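Local coordinates for mundticin KS immunity protein (Enterococcus mundtii, PDB 2ZRR), which contributes to the self-protection of the bacteriocin-producing cell, probably against its own mundticin KS, and folds as an antiparallel four-helix bundle, at residues 36-41 with 63-68; 77-82 with 107-112; 32-37 with 73-78; 43-48 with 59-64. One frame throughout, in Å; residues are numbered along the deposited sequence.

Contact 1 of 4, residues 36-41 with 63-68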
loop_
_atom_site.group_PDB
_atom_site.type_symbol
_atom_site.label_atom_id
_atom_site.label_comp_id
_atom_site.label_asym_id
_atom_site.label_seq_id
_atom_site.Cartn_x
_atom_site.Cartn_y
_atom_site.Cartn_z
ATOM N N LYS A 36 6.547 -5.944 8.446
ATOM C CA LYS A 36 6.176 -6.630 7.210
ATOM C C LYS A 36 5.380 -5.717 6.299
ATOM O O LYS A 36 5.685 -5.600 5.113
ATOM C CB LYS A 36 5.332 -7.868 7.522
ATOM C CG LYS A 36 6.002 -9.194 7.225
ATOM C CD LYS A 36 5.040 -10.371 7.447
ATOM C CE LYS A 36 5.283 -11.074 8.783
ATOM N NZ LYS A 36 4.170 -10.833 9.752
ATOM N N ALA A 37 4.341 -5.079 6.843
ATOM C CA ALA A 37 3.509 -4.170 6.050
ATOM C C ALA A 37 4.337 -3.025 5.438
ATOM O O ALA A 37 4.185 -2.689 4.259
ATOM C CB ALA A 37 2.383 -3.610 6.910
ATOM N N GLU A 38 5.221 -2.433 6.236
ATOM C CA GLU A 38 6.066 -1.346 5.752
ATOM C C GLU A 38 7.018 -1.820 4.638
ATOM O O GLU A 38 7.212 -1.132 3.634
ATOM C CB GLU A 38 6.868 -0.768 6.918
ATOM C CG GLU A 38 6.080 0.161 7.813
ATOM C CD GLU A 38 6.741 0.365 9.149
ATOM O OE1 GLU A 38 7.932 0.035 9.293
ATOM O OE2 GLU A 38 6.068 0.864 10.073
ATOM N N VAL A 39 7.602 -3.004 4.821
ATOM C CA VAL A 39 8.519 -3.579 3.832
ATOM C C VAL A 39 7.824 -3.717 2.480
ATOM O O VAL A 39 8.353 -3.279 1.460
ATOM C CB VAL A 39 9.041 -4.968 4.296
ATOM C CG1 VAL A 39 9.506 -5.794 3.110
ATOM C CG2 VAL A 39 10.168 -4.781 5.277
ATOM N N ILE A 40 6.633 -4.309 2.471
ATOM C CA ILE A 40 5.889 -4.493 1.230
ATOM C C ILE A 40 5.608 -3.155 0.535
ATOM O O ILE A 40 5.721 -3.032 -0.689
ATOM C CB ILE A 40 4.554 -5.214 1.495
ATOM C CG1 ILE A 40 4.816 -6.602 2.068
ATOM C CG2 ILE A 40 3.756 -5.343 0.213
ATOM C CD1 ILE A 40 3.544 -7.345 2.435
ATOM N N ILE A 41 5.239 -2.147 1.314
ATOM C CA ILE A 41 4.940 -0.840 0.736
ATOM C C ILE A 41 6.209 -0.223 0.156
ATOM O O ILE A 41 6.203 0.314 -0.950
ATOM C CB ILE A 41 4.303 0.100 1.802
ATOM C CG1 ILE A 41 2.841 -0.310 2.028
ATOM C CG2 ILE A 41 4.387 1.563 1.346
ATOM C CD1 ILE A 41 2.379 -0.217 3.470
ATOM N N SER A 63 1.432 7.576 1.774
ATOM C CA SER A 63 0.718 8.090 2.932
ATOM C C SER A 63 0.586 7.042 4.043
ATOM O O SER A 63 0.814 7.342 5.220
ATOM C CB SER A 63 -0.670 8.579 2.521
ATOM O OG SER A 63 -1.528 8.653 3.651
ATOM N N TYR A 64 0.225 5.812 3.683
ATOM C CA TYR A 64 0.071 4.786 4.703
ATOM C C TYR A 64 1.379 4.284 5.279
ATOM O O TYR A 64 1.415 3.804 6.418
ATOM C CB TYR A 64 -0.784 3.643 4.173
ATOM C CG TYR A 64 -2.234 3.974 4.359
ATOM C CD1 TYR A 64 -2.922 4.716 3.401
ATOM C CD2 TYR A 64 -2.897 3.638 5.540
ATOM C CE1 TYR A 64 -4.237 5.122 3.616
ATOM C CE2 TYR A 64 -4.208 4.039 5.771
ATOM C CZ TYR A 64 -4.876 4.784 4.805
ATOM O OH TYR A 64 -6.179 5.197 5.031
ATOM N N LEU A 65 2.461 4.415 4.516
ATOM C CA LEU A 65 3.756 3.998 5.023
ATOM C C LEU A 65 4.092 4.896 6.219
ATOM O O LEU A 65 4.542 4.413 7.263
ATOM C CB LEU A 65 4.828 4.120 3.938
ATOM C CG LEU A 65 6.271 3.896 4.405
ATOM C CD1 LEU A 65 6.438 2.499 4.984
ATOM C CD2 LEU A 65 7.208 4.103 3.230
ATOM N N LYS A 66 3.858 6.201 6.091
ATOM C CA LYS A 66 4.152 7.085 7.218
ATOM C C LYS A 66 3.169 6.854 8.369
ATOM O O LYS A 66 3.551 6.915 9.538
ATOM C CB LYS A 66 4.136 8.559 6.789
ATOM C CG LYS A 66 3.021 8.935 5.868
ATOM C CD LYS A 66 2.797 10.435 5.901
ATOM C CE LYS A 66 1.366 10.770 6.308
ATOM N NZ LYS A 66 0.666 9.595 6.914
ATOM N N LYS A 67 1.907 6.583 8.048
ATOM C CA LYS A 67 0.915 6.314 9.094
ATOM C C LYS A 67 1.337 5.095 9.896
ATOM O O LYS A 67 1.160 5.063 11.113
ATOM C CB LYS A 67 -0.464 6.046 8.494
ATOM C CG LYS A 67 -1.215 7.284 8.054
ATOM C CD LYS A 67 -2.622 6.930 7.607
ATOM C CE LYS A 67 -3.362 8.151 7.081
ATOM N NZ LYS A 67 -3.160 8.341 5.621
ATOM N N LEU A 68 1.897 4.093 9.208
ATOM C CA LEU A 68 2.356 2.859 9.859
ATOM C C LEU A 68 3.489 3.123 10.852
ATOM O O LEU A 68 3.525 2.570 11.953
ATOM C CB LEU A 68 2.832 1.847 8.802
ATOM C CG LEU A 68 1.741 1.060 8.084
ATOM C CD1 LEU A 68 2.331 0.331 6.894
ATOM C CD2 LEU A 68 1.109 0.065 9.049
#
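The flat carboxylate of Glu38 lies beside the base of Leu68: Glu38 OE2 is 3.6 Å from Leu68 CB and close to the carbonyl carbon of the same residue, with no hydrogen bond between the segments. The other flat group, the Tyr64 ring, leads away from residues 36-41. Lys67 CD rides over one of its faces, 3.7 Å above the ring plane and displaced toward the rim; Val78, Arg81 and Met82 of helix 75-90 also touch the tyrosine, whose OH bonds to Glu85. What joins helices 33-48 and 55-70 here is aliphatic. The two segments run antiparallel at 155°, their axes approaching to 9.8 Å. Leu68 and Ile41 meet tip to tip, with Leu68 CD1 only 3.5 Å from Ile41 CD1, tighter than methyl groups usually sit. Ala37 CB reaches the same leucine methyl, 3.9 Å from Leu68 CD1. Ile41 splits its two branches between partners: CG1 carries CD1 to Leu68, while Ile41 CG2, placed opposite the backbone N, lies 3.7 Å from Leu65 CB. Leu65 in turn crosses Glu38 at about a right angle and sets Leu65 CD1 3.7 Å from Glu38 CG. With CG anti to the carbonyl carbon (chi1 -78°), the Glu38 methylenes rest on both leucines, and the extended chain beyond CG takes the carboxylate past Leu65 but keeps it alongside the Leu68 backbone. Leu108 of helix 99-109 touches Ala37 and Ile41, so the apolar layer continues into the bundle. Cohesion therefore comes from methyl and methylene fit, the glutamate contributing carbon surface and no directional polar bond.

Contact 2 of 4, residues 77-82 with 107-112; sequences LVLSRM and ELMSIS
Leu79 drives its side chain from helix 75-90 toward the last turns of the modelled chain, where helix 99-109 and the residues after it close one corner of the antiparallel four-helix bundle. Leu79 CB faces the backbone of Ser112, 4.1 Å from Ser112 C. At CG the chain forks. One branch goes to the turn, Leu79 CD1 lying 4.0 Å from Ser112 OG and 4.2 Å from Ile111 CG2, though Ser112 is poorly ordered and its place less certain. The other goes to the helix, Leu79 CD2 lying 4.1 Å from Leu108 CD1. That second branch also nears the methyl of Met109. A type I beta turn from Met109 to Ser112 brings the chain end round to Leu79; the Ser112 N to Met109 O bond within it is weak. One helical turn on from Leu79, Met82 sends out an extended chain, CG anti to the backbone N (chi1 166°), and crosses Leu108 at about a right angle. Between these two the methyl comes nearer, with Met82 CE 3.6 Å from Leu108 CD2, and the sulfur follows, Met82 SD being 3.9 Å from that same CD2. Behind this pair the core carries on, for Met82 also touches Leu61 of helix 55-70. At the margin, Ser80 OG turns to Pro76 O in its own helix. Met109 reaches across differently from the other side chains. Bent at both chi2 (46°) and chi3 (-108°), it folds its terminal methyl onto helix backbone, where Met109 CE sits 3.2 Å from Leu79 O.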
loop_
_atom_site.group_PDB
_atom_site.type_symbol
_atom_site.label_atom_id
_atom_site.label_comp_id
_atom_site.label_asym_id
_atom_site.label_seq_id
_atom_site.Cartn_x
_atom_site.Cartn_y
_atom_site.Cartn_z
ATOM N N LEU A 77 -6.322 -1.742 11.785
ATOM C CA LEU A 77 -7.117 -0.523 11.622
ATOM C C LEU A 77 -6.621 0.338 10.462
ATOM O O LEU A 77 -7.412 0.778 9.619
ATOM C CB LEU A 77 -7.088 0.312 12.904
ATOM C CG LEU A 77 -7.545 1.766 12.737
ATOM C CD1 LEU A 77 -8.929 1.806 12.109
ATOM C CD2 LEU A 77 -7.554 2.450 14.087
ATOM N N VAL A 78 -5.306 0.574 10.431
ATOM C CA VAL A 78 -4.668 1.384 9.391
ATOM C C VAL A 78 -4.817 0.770 8.010
ATOM O O VAL A 78 -5.147 1.461 7.052
ATOM C CB VAL A 78 -3.154 1.573 9.673
ATOM C CG1 VAL A 78 -2.424 1.937 8.392
ATOM C CG2 VAL A 78 -2.945 2.665 10.699
ATOM N N LEU A 79 -4.567 -0.533 7.918
ATOM C CA LEU A 79 -4.660 -1.254 6.654
ATOM C C LEU A 79 -6.079 -1.424 6.139
ATOM O O LEU A 79 -6.301 -1.472 4.932
ATOM C CB LEU A 79 -4.008 -2.622 6.790
ATOM C CG LEU A 79 -2.490 -2.557 6.854
ATOM C CD1 LEU A 79 -1.932 -3.915 7.215
ATOM C CD2 LEU A 79 -1.963 -2.075 5.518
ATOM N N SER A 80 -7.040 -1.544 7.046
ATOM C CA SER A 80 -8.431 -1.683 6.635
ATOM C C SER A 80 -8.866 -0.377 5.961
ATOM O O SER A 80 -9.612 -0.383 4.974
ATOM C CB SER A 80 -9.313 -1.967 7.855
ATOM O OG SER A 80 -8.865 -3.121 8.547
ATOM N N ARG A 81 -8.380 0.739 6.502
ATOM C CA ARG A 81 -8.685 2.067 5.972
ATOM C C ARG A 81 -7.944 2.286 4.651
ATOM O O ARG A 81 -8.445 2.948 3.737
ATOM C CB ARG A 81 -8.283 3.138 7.000
ATOM C CG ARG A 81 -9.244 3.215 8.191
ATOM C CD ARG A 81 -8.710 4.033 9.367
ATOM N NE ARG A 81 -9.782 4.341 10.318
ATOM C CZ ARG A 81 -9.625 4.985 11.473
ATOM N NH1 ARG A 81 -8.430 5.410 11.857
ATOM N NH2 ARG A 81 -10.677 5.202 12.253
ATOM N N MET A 82 -6.752 1.710 4.554
ATOM C CA MET A 82 -5.936 1.832 3.358
ATOM C C MET A 82 -6.518 0.992 2.246
ATOM O O MET A 82 -6.557 1.410 1.094
ATOM C CB MET A 82 -4.513 1.367 3.643
ATOM C CG MET A 82 -3.680 1.142 2.394
ATOM S SD MET A 82 -2.087 0.389 2.762
ATOM C CE MET A 82 -1.182 0.838 1.292
ATOM N N GLU A 107 -0.994 -9.317 -1.005
ATOM C CA GLU A 107 -0.176 -9.845 0.073
ATOM C C GLU A 107 -0.156 -8.815 1.215
ATOM O O GLU A 107 0.008 -9.156 2.390
ATOM C CB GLU A 107 1.229 -10.112 -0.470
ATOM C CG GLU A 107 2.329 -10.242 0.559
ATOM C CD GLU A 107 3.698 -10.375 -0.095
ATOM O OE1 GLU A 107 4.716 -10.484 0.630
ATOM O OE2 GLU A 107 3.747 -10.368 -1.347
ATOM N N LEU A 108 -0.342 -7.546 0.863
ATOM C CA LEU A 108 -0.364 -6.485 1.858
ATOM C C LEU A 108 -1.674 -6.573 2.639
ATOM O O LEU A 108 -1.667 -6.621 3.872
ATOM C CB LEU A 108 -0.236 -5.116 1.177
ATOM C CG LEU A 108 -0.276 -3.861 2.055
ATOM C CD1 LEU A 108 0.851 -3.875 3.087
ATOM C CD2 LEU A 108 -0.167 -2.652 1.161
ATOM N N MET A 109 -2.793 -6.605 1.918
ATOM C CA MET A 109 -4.114 -6.700 2.546
ATOM C C MET A 109 -4.221 -7.972 3.388
ATOM O O MET A 109 -4.849 -7.986 4.447
ATOM C CB MET A 109 -5.208 -6.698 1.476
ATOM C CG MET A 109 -5.836 -5.343 1.223
ATOM S SD MET A 109 -4.632 -3.991 1.067
ATOM C CE MET A 109 -4.895 -3.120 2.618
ATOM N N SER A 110 -3.596 -9.040 2.907
ATOM C CA SER A 110 -3.603 -10.319 3.600
ATOM C C SER A 110 -2.999 -10.238 4.995
ATOM O O SER A 110 -3.217 -11.133 5.807
ATOM C CB SER A 110 -2.828 -11.364 2.797
ATOM O OG SER A 110 -1.684 -11.808 3.518
ATOM N N ILE A 111 -2.223 -9.195 5.277
ATOM C CA ILE A 111 -1.626 -9.075 6.602
ATOM C C ILE A 111 -2.756 -8.804 7.586
ATOM O O ILE A 111 -2.747 -9.303 8.718
ATOM C CB ILE A 111 -0.590 -7.939 6.666
ATOM C CG1 ILE A 111 0.660 -8.350 5.893
ATOM C CG2 ILE A 111 -0.207 -7.658 8.112
ATOM C CD1 ILE A 111 1.664 -7.239 5.724
ATOM N N SER A 112 -3.728 -8.018 7.127
ATOM C CA SER A 112 -4.924 -7.657 7.890
ATOM C C SER A 112 -5.517 -6.364 7.351
ATOM O O SER A 112 -6.569 -6.437 6.681
ATOM C CB SER A 112 -4.630 -7.512 9.399
ATOM O OG SER A 112 -3.664 -6.510 9.671
#

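Contact 3 of 4, residues 32-37 with 73-78; sequences DRRKKA and TSVPLV
Thr73 O accepts a hydrogen bond from Arg34 NH2 at 2.7 Å, with an angle of 139° at the hydrogen. The donor lies in the carbonyl plane, at 149° to the C=O, whereas the oxygen is tilted 27° out of the guanidinium plane. Arg34 gets there with CG anti to its backbone N and a bend at chi3 that turns the guanidinium to this carbonyl. A water extends the bridge, accepting from Arg34 NH1 at 3.1 Å and bonding to Thr73 OG1, whose modelled place is less certain and which also bonds to Glu71. NH1 has a second acceptor in Leu68 O, so the guanidinium is held at both terminal nitrogens. Val75 covers one face of it, CG2 lying 4.0 Å above the guanidinium plane of Arg34 and over its centre; Val75 CG2 is also 3.7 Å from Arg34 CA. Arg33 passes Pro76 at about a right angle, Arg33 NH1 coming 3.5 Å from Pro76 CG near the guanidinium plane, while its NH2 forms a salt bridge with Asp31. Ser74 caps helix 75-90, Ser74 OG accepting from Leu77 N at 3.2 Å. The contact ties the first turn of helix 33-48 to the start of helix 75-90 at the bundle surface, next to the end of helix 55-70.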
loop_
_atom_site.group_PDB
_atom_site.type_symbol
_atom_site.label_atom_id
_atom_site.label_comp_id
_atom_site.label_asym_id
_atom_site.label_seq_id
_atom_site.Cartn_x
_atom_site.Cartn_y
_atom_site.Cartn_z
ATOM N N ASP A 32 5.478 -8.987 13.642
ATOM C CA ASP A 32 6.200 -7.976 12.897
ATOM C C ASP A 32 5.335 -7.620 11.712
ATOM O O ASP A 32 5.822 -7.407 10.607
ATOM C CB ASP A 32 7.573 -8.478 12.437
ATOM C CG ASP A 32 7.504 -9.794 11.711
ATOM O OD1 ASP A 32 8.538 -10.488 11.664
ATOM O OD2 ASP A 32 6.424 -10.139 11.185
ATOM N N ARG A 33 4.031 -7.579 11.959
ATOM C CA ARG A 33 3.066 -7.219 10.929
ATOM C C ARG A 33 3.345 -5.795 10.450
ATOM O O ARG A 33 3.155 -5.489 9.271
ATOM C CB ARG A 33 1.646 -7.250 11.485
ATOM C CG ARG A 33 1.060 -8.619 11.695
ATOM C CD ARG A 33 -0.270 -8.469 12.437
ATOM N NE ARG A 33 -0.079 -8.041 13.825
ATOM C CZ ARG A 33 -1.032 -7.510 14.589
ATOM N NH1 ARG A 33 -2.254 -7.336 14.109
ATOM N NH2 ARG A 33 -0.766 -7.166 15.840
ATOM N N ARG A 34 3.762 -4.930 11.382
ATOM C CA ARG A 34 4.065 -3.534 11.057
ATOM C C ARG A 34 5.306 -3.493 10.179
ATOM O O ARG A 34 5.297 -2.871 9.119
ATOM C CB ARG A 34 4.298 -2.703 12.327
ATOM C CG ARG A 34 4.252 -1.180 12.076
ATOM C CD ARG A 34 4.239 -0.364 13.375
ATOM N NE ARG A 34 3.041 -0.653 14.154
ATOM C CZ ARG A 34 1.847 -0.108 13.936
ATOM N NH1 ARG A 34 1.678 0.772 12.958
ATOM N NH2 ARG A 34 0.811 -0.480 14.679
ATOM N N LYS A 35 6.377 -4.149 10.619
ATOM C CA LYS A 35 7.595 -4.197 9.812
ATOM C C LYS A 35 7.283 -4.835 8.440
ATOM O O LYS A 35 7.678 -4.317 7.396
ATOM C CB LYS A 35 8.670 -5.000 10.537
ATOM C CG LYS A 35 10.020 -4.996 9.835
ATOM C CD LYS A 35 10.731 -6.340 9.995
ATOM C CE LYS A 35 11.252 -6.545 11.420
ATOM N NZ LYS A 35 12.686 -6.138 11.575
ATOM N N LYS A 36 6.547 -5.944 8.446
ATOM C CA LYS A 36 6.176 -6.630 7.210
ATOM C C LYS A 36 5.380 -5.717 6.299
ATOM O O LYS A 36 5.685 -5.600 5.113
ATOM C CB LYS A 36 5.332 -7.868 7.522
ATOM C CG LYS A 36 6.002 -9.194 7.225
ATOM C CD LYS A 36 5.040 -10.371 7.447
ATOM C CE LYS A 36 5.283 -11.074 8.783
ATOM N NZ LYS A 36 4.170 -10.833 9.752
ATOM N N ALA A 37 4.341 -5.079 6.843
ATOM C CA ALA A 37 3.509 -4.170 6.050
ATOM C C ALA A 37 4.337 -3.025 5.438
ATOM O O ALA A 37 4.185 -2.689 4.259
ATOM C CB ALA A 37 2.383 -3.610 6.910
ATOM N N THR A 73 -1.908 3.800 16.040
ATOM C CA THR A 73 -2.946 2.845 15.684
ATOM C C THR A 73 -2.405 1.434 15.430
ATOM O O THR A 73 -1.203 1.231 15.256
ATOM C CB THR A 73 -3.686 3.301 14.420
ATOM O OG1 THR A 73 -2.730 3.608 13.399
ATOM C CG2 THR A 73 -4.534 4.556 14.706
ATOM N N SER A 74 -3.315 0.468 15.407
ATOM C CA SER A 74 -2.983 -0.932 15.162
ATOM C C SER A 74 -2.851 -1.170 13.666
ATOM O O SER A 74 -3.422 -0.435 12.853
ATOM C CB SER A 74 -4.100 -1.828 15.684
ATOM O OG SER A 74 -5.156 -1.839 14.736
ATOM N N VAL A 75 -2.117 -2.215 13.295
ATOM C CA VAL A 75 -1.955 -2.524 11.880
ATOM C C VAL A 75 -3.295 -2.808 11.181
ATOM O O VAL A 75 -3.560 -2.265 10.101
ATOM C CB VAL A 75 -0.970 -3.713 11.671
ATOM C CG1 VAL A 75 -1.220 -4.381 10.315
ATOM C CG2 VAL A 75 0.478 -3.203 11.736
ATOM N N PRO A 76 -4.156 -3.659 11.775
ATOM C CA PRO A 76 -5.447 -3.936 11.112
ATOM C C PRO A 76 -6.321 -2.693 10.852
ATOM O O PRO A 76 -6.977 -2.598 9.816
ATOM C CB PRO A 76 -6.137 -4.939 12.040
ATOM C CG PRO A 76 -5.038 -5.489 12.928
ATOM C CD PRO A 76 -3.990 -4.415 13.030
ATOM N N LEU A 77 -6.322 -1.742 11.785
ATOM C CA LEU A 77 -7.117 -0.523 11.622
ATOM C C LEU A 77 -6.621 0.338 10.462
ATOM O O LEU A 77 -7.412 0.778 9.619
ATOM C CB LEU A 77 -7.088 0.312 12.904
ATOM C CG LEU A 77 -7.545 1.766 12.737
ATOM C CD1 LEU A 77 -8.929 1.806 12.109
ATOM C CD2 LEU A 77 -7.554 2.450 14.087
ATOM N N VAL A 78 -5.306 0.574 10.431
ATOM C CA VAL A 78 -4.668 1.384 9.391
ATOM C C VAL A 78 -4.817 0.770 8.010
ATOM O O VAL A 78 -5.147 1.461 7.052
ATOM C CB VAL A 78 -3.154 1.573 9.673
ATOM C CG1 VAL A 78 -2.424 1.937 8.392
ATOM C CG2 VAL A 78 -2.945 2.665 10.699
HETATM O O HOH W 1 -0.405 2.973 12.321
#

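Contact 4 of 4, residues 43-48 with 59-64; sequences ELLDDL and KVLGSY
Leu48 and Leu61 reach toward each other tip to tip: Leu48 CD1 is modelled 3.2 Å from Leu61 CD1, shorter than carbon atoms usually come. The Leu61 side chain has CG anti to its carbonyl carbon (chi1 -67°), and from there CD1 extends to the Leu48 methyl. Leu45 meets the same leucine in another way. The two side chains slide past one another in opposite directions, so that Leu45 CD2 lies against the root of its partner, 4.0 Å from Leu61 CB. The other branch of Leu45 goes to the backbone, Leu45 CD1 resting 3.9 Å from Gly62 CA, where no side chain intervenes. These residues belong to an antiparallel helical hairpin, helices 33-48 and 55-70 of the four-helix bundle; the short segments run at 150° with axes 10.1 Å apart at closest approach. Leu44 adds a looser touch, Leu44 CB lying 4.4 Å from Leu61 CD1. From there the apolar layer spreads on, Leu44 packing onto Leu105 of helix 99-109. Leu45 O, on the backbone, accepts a hydrogen bond from NH1 of Arg58, on the facing helix.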
loop_
_atom_site.group_PDB
_atom_site.type_symbol
_atom_site.label_atom_id
_atom_site.label_comp_id
_atom_site.label_asym_id
_atom_site.label_seq_id
_atom_site.Cartn_x
_atom_site.Cartn_y
_atom_site.Cartn_z
ATOM N N GLU A 43 8.860 -1.736 -0.970
ATOM C CA GLU A 43 9.152 -2.493 -2.184
ATOM C C GLU A 43 8.251 -2.053 -3.328
ATOM O O GLU A 43 8.717 -1.798 -4.439
ATOM C CB GLU A 43 8.941 -3.988 -1.930
ATOM C CG GLU A 43 9.942 -4.580 -0.969
ATOM C CD GLU A 43 9.593 -6.006 -0.582
ATOM O OE1 GLU A 43 8.405 -6.392 -0.708
ATOM O OE2 GLU A 43 10.513 -6.735 -0.151
ATOM N N LEU A 44 6.956 -1.977 -3.045
ATOM C CA LEU A 44 5.970 -1.576 -4.034
ATOM C C LEU A 44 6.233 -0.189 -4.607
ATOM O O LEU A 44 6.157 0.014 -5.817
ATOM C CB LEU A 44 4.581 -1.606 -3.410
ATOM C CG LEU A 44 3.736 -2.806 -3.807
ATOM C CD1 LEU A 44 2.691 -3.066 -2.739
ATOM C CD2 LEU A 44 3.090 -2.532 -5.153
ATOM N N LEU A 45 6.531 0.765 -3.729
ATOM C CA LEU A 45 6.799 2.137 -4.151
ATOM C C LEU A 45 8.043 2.191 -5.017
ATOM O O LEU A 45 8.083 2.884 -6.036
ATOM C CB LEU A 45 6.986 3.033 -2.932
ATOM C CG LEU A 45 5.673 3.594 -2.413
ATOM C CD1 LEU A 45 5.913 4.296 -1.089
ATOM C CD2 LEU A 45 5.089 4.540 -3.446
ATOM N N ASP A 46 9.062 1.453 -4.599
ATOM C CA ASP A 46 10.316 1.390 -5.332
ATOM C C ASP A 46 10.083 0.824 -6.741
ATOM O O ASP A 46 10.781 1.173 -7.696
ATOM C CB ASP A 46 11.297 0.496 -4.574
ATOM C CG ASP A 46 12.718 1.022 -4.613
ATOM O OD1 ASP A 46 13.266 1.310 -3.528
ATOM O OD2 ASP A 46 13.290 1.147 -5.721
ATOM N N ASP A 47 9.082 -0.040 -6.862
ATOM C CA ASP A 47 8.775 -0.685 -8.129
ATOM C C ASP A 47 7.820 0.073 -9.036
ATOM O O ASP A 47 7.950 0.027 -10.253
ATOM C CB ASP A 47 8.205 -2.079 -7.864
ATOM C CG ASP A 47 8.410 -3.020 -9.032
ATOM O OD1 ASP A 47 7.441 -3.255 -9.784
ATOM O OD2 ASP A 47 9.542 -3.518 -9.198
ATOM N N LEU A 48 6.860 0.767 -8.442
ATOM C CA LEU A 48 5.862 1.508 -9.200
ATOM C C LEU A 48 6.358 2.571 -10.175
ATOM O O LEU A 48 5.714 2.801 -11.200
ATOM C CB LEU A 48 4.859 2.144 -8.240
ATOM C CG LEU A 48 3.755 1.195 -7.776
ATOM C CD1 LEU A 48 2.964 1.843 -6.665
ATOM C CD2 LEU A 48 2.855 0.854 -8.954
ATOM N N LYS A 59 0.761 7.790 -3.918
ATOM C CA LYS A 59 0.362 8.733 -2.881
ATOM C C LYS A 59 -0.203 7.973 -1.675
ATOM O O LYS A 59 0.285 8.126 -0.553
ATOM C CB LYS A 59 -0.688 9.707 -3.438
ATOM C CG LYS A 59 -0.506 11.158 -3.006
ATOM C CD LYS A 59 0.585 11.860 -3.807
ATOM C CE LYS A 59 0.102 13.211 -4.296
ATOM N NZ LYS A 59 -1.014 13.086 -5.278
ATOM N N VAL A 60 -1.227 7.152 -1.916
ATOM C CA VAL A 60 -1.857 6.350 -0.867
ATOM C C VAL A 60 -0.813 5.480 -0.188
ATOM O O VAL A 60 -0.709 5.442 1.037
ATOM C CB VAL A 60 -2.926 5.415 -1.448
ATOM C CG1 VAL A 60 -3.411 4.446 -0.374
ATOM C CG2 VAL A 60 -4.074 6.227 -2.020
ATOM N N LEU A 61 -0.043 4.768 -1.000
ATOM C CA LEU A 61 0.997 3.894 -0.486
ATOM C C LEU A 61 1.949 4.679 0.379
ATOM O O LEU A 61 2.289 4.250 1.482
ATOM C CB LEU A 61 1.774 3.270 -1.639
ATOM C CG LEU A 61 0.965 2.289 -2.485
ATOM C CD1 LEU A 61 1.796 1.830 -3.676
ATOM C CD2 LEU A 61 0.545 1.103 -1.621
ATOM N N GLY A 62 2.388 5.827 -0.137
ATOM C CA GLY A 62 3.321 6.668 0.594
ATOM C C GLY A 62 2.697 7.190 1.867
ATOM O O GLY A 62 3.333 7.229 2.920
ATOM N N SER A 63 1.432 7.576 1.774
ATOM C CA SER A 63 0.718 8.090 2.932
ATOM C C SER A 63 0.586 7.042 4.043
ATOM O O SER A 63 0.814 7.342 5.220
ATOM C CB SER A 63 -0.670 8.579 2.521
ATOM O OG SER A 63 -1.528 8.653 3.651
ATOM N N TYR A 64 0.225 5.812 3.683
ATOM C CA TYR A 64 0.071 4.786 4.703
ATOM C C TYR A 64 1.379 4.284 5.279
ATOM O O TYR A 64 1.415 3.804 6.418
ATOM C CB TYR A 64 -0.784 3.643 4.173
ATOM C CG TYR A 64 -2.234 3.974 4.359
ATOM C CD1 TYR A 64 -2.922 4.716 3.401
ATOM C CD2 TYR A 64 -2.897 3.638 5.540
ATOM C CE1 TYR A 64 -4.237 5.122 3.616
ATOM C CE2 TYR A 64 -4.208 4.039 5.771
ATOM C CZ TYR A 64 -4.876 4.784 4.805
ATOM O OH TYR A 64 -6.179 5.197 5.031
#

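Contacts 1 and 4 join the same two helices, 33-48 and 55-70, at successive levels, and both are buried and aliphatic without a hydrogen bond across them; contact 1 adds glutamate methylenes, contact 4 is nearly all leucine. Contact 2, partly buried, brings helix 75-90 against helix 99-109 and the chain end, mixing methionine and leucine with a less ordered margin. Contact 3 lies at the surface, where helices 33-48 and 75-90 begin, and is the one with a direct hydrogen bond and a bridging water. Contact 3 abuts contact 1, and contact 2 abuts contact 4, so the surface and core layers are continuous.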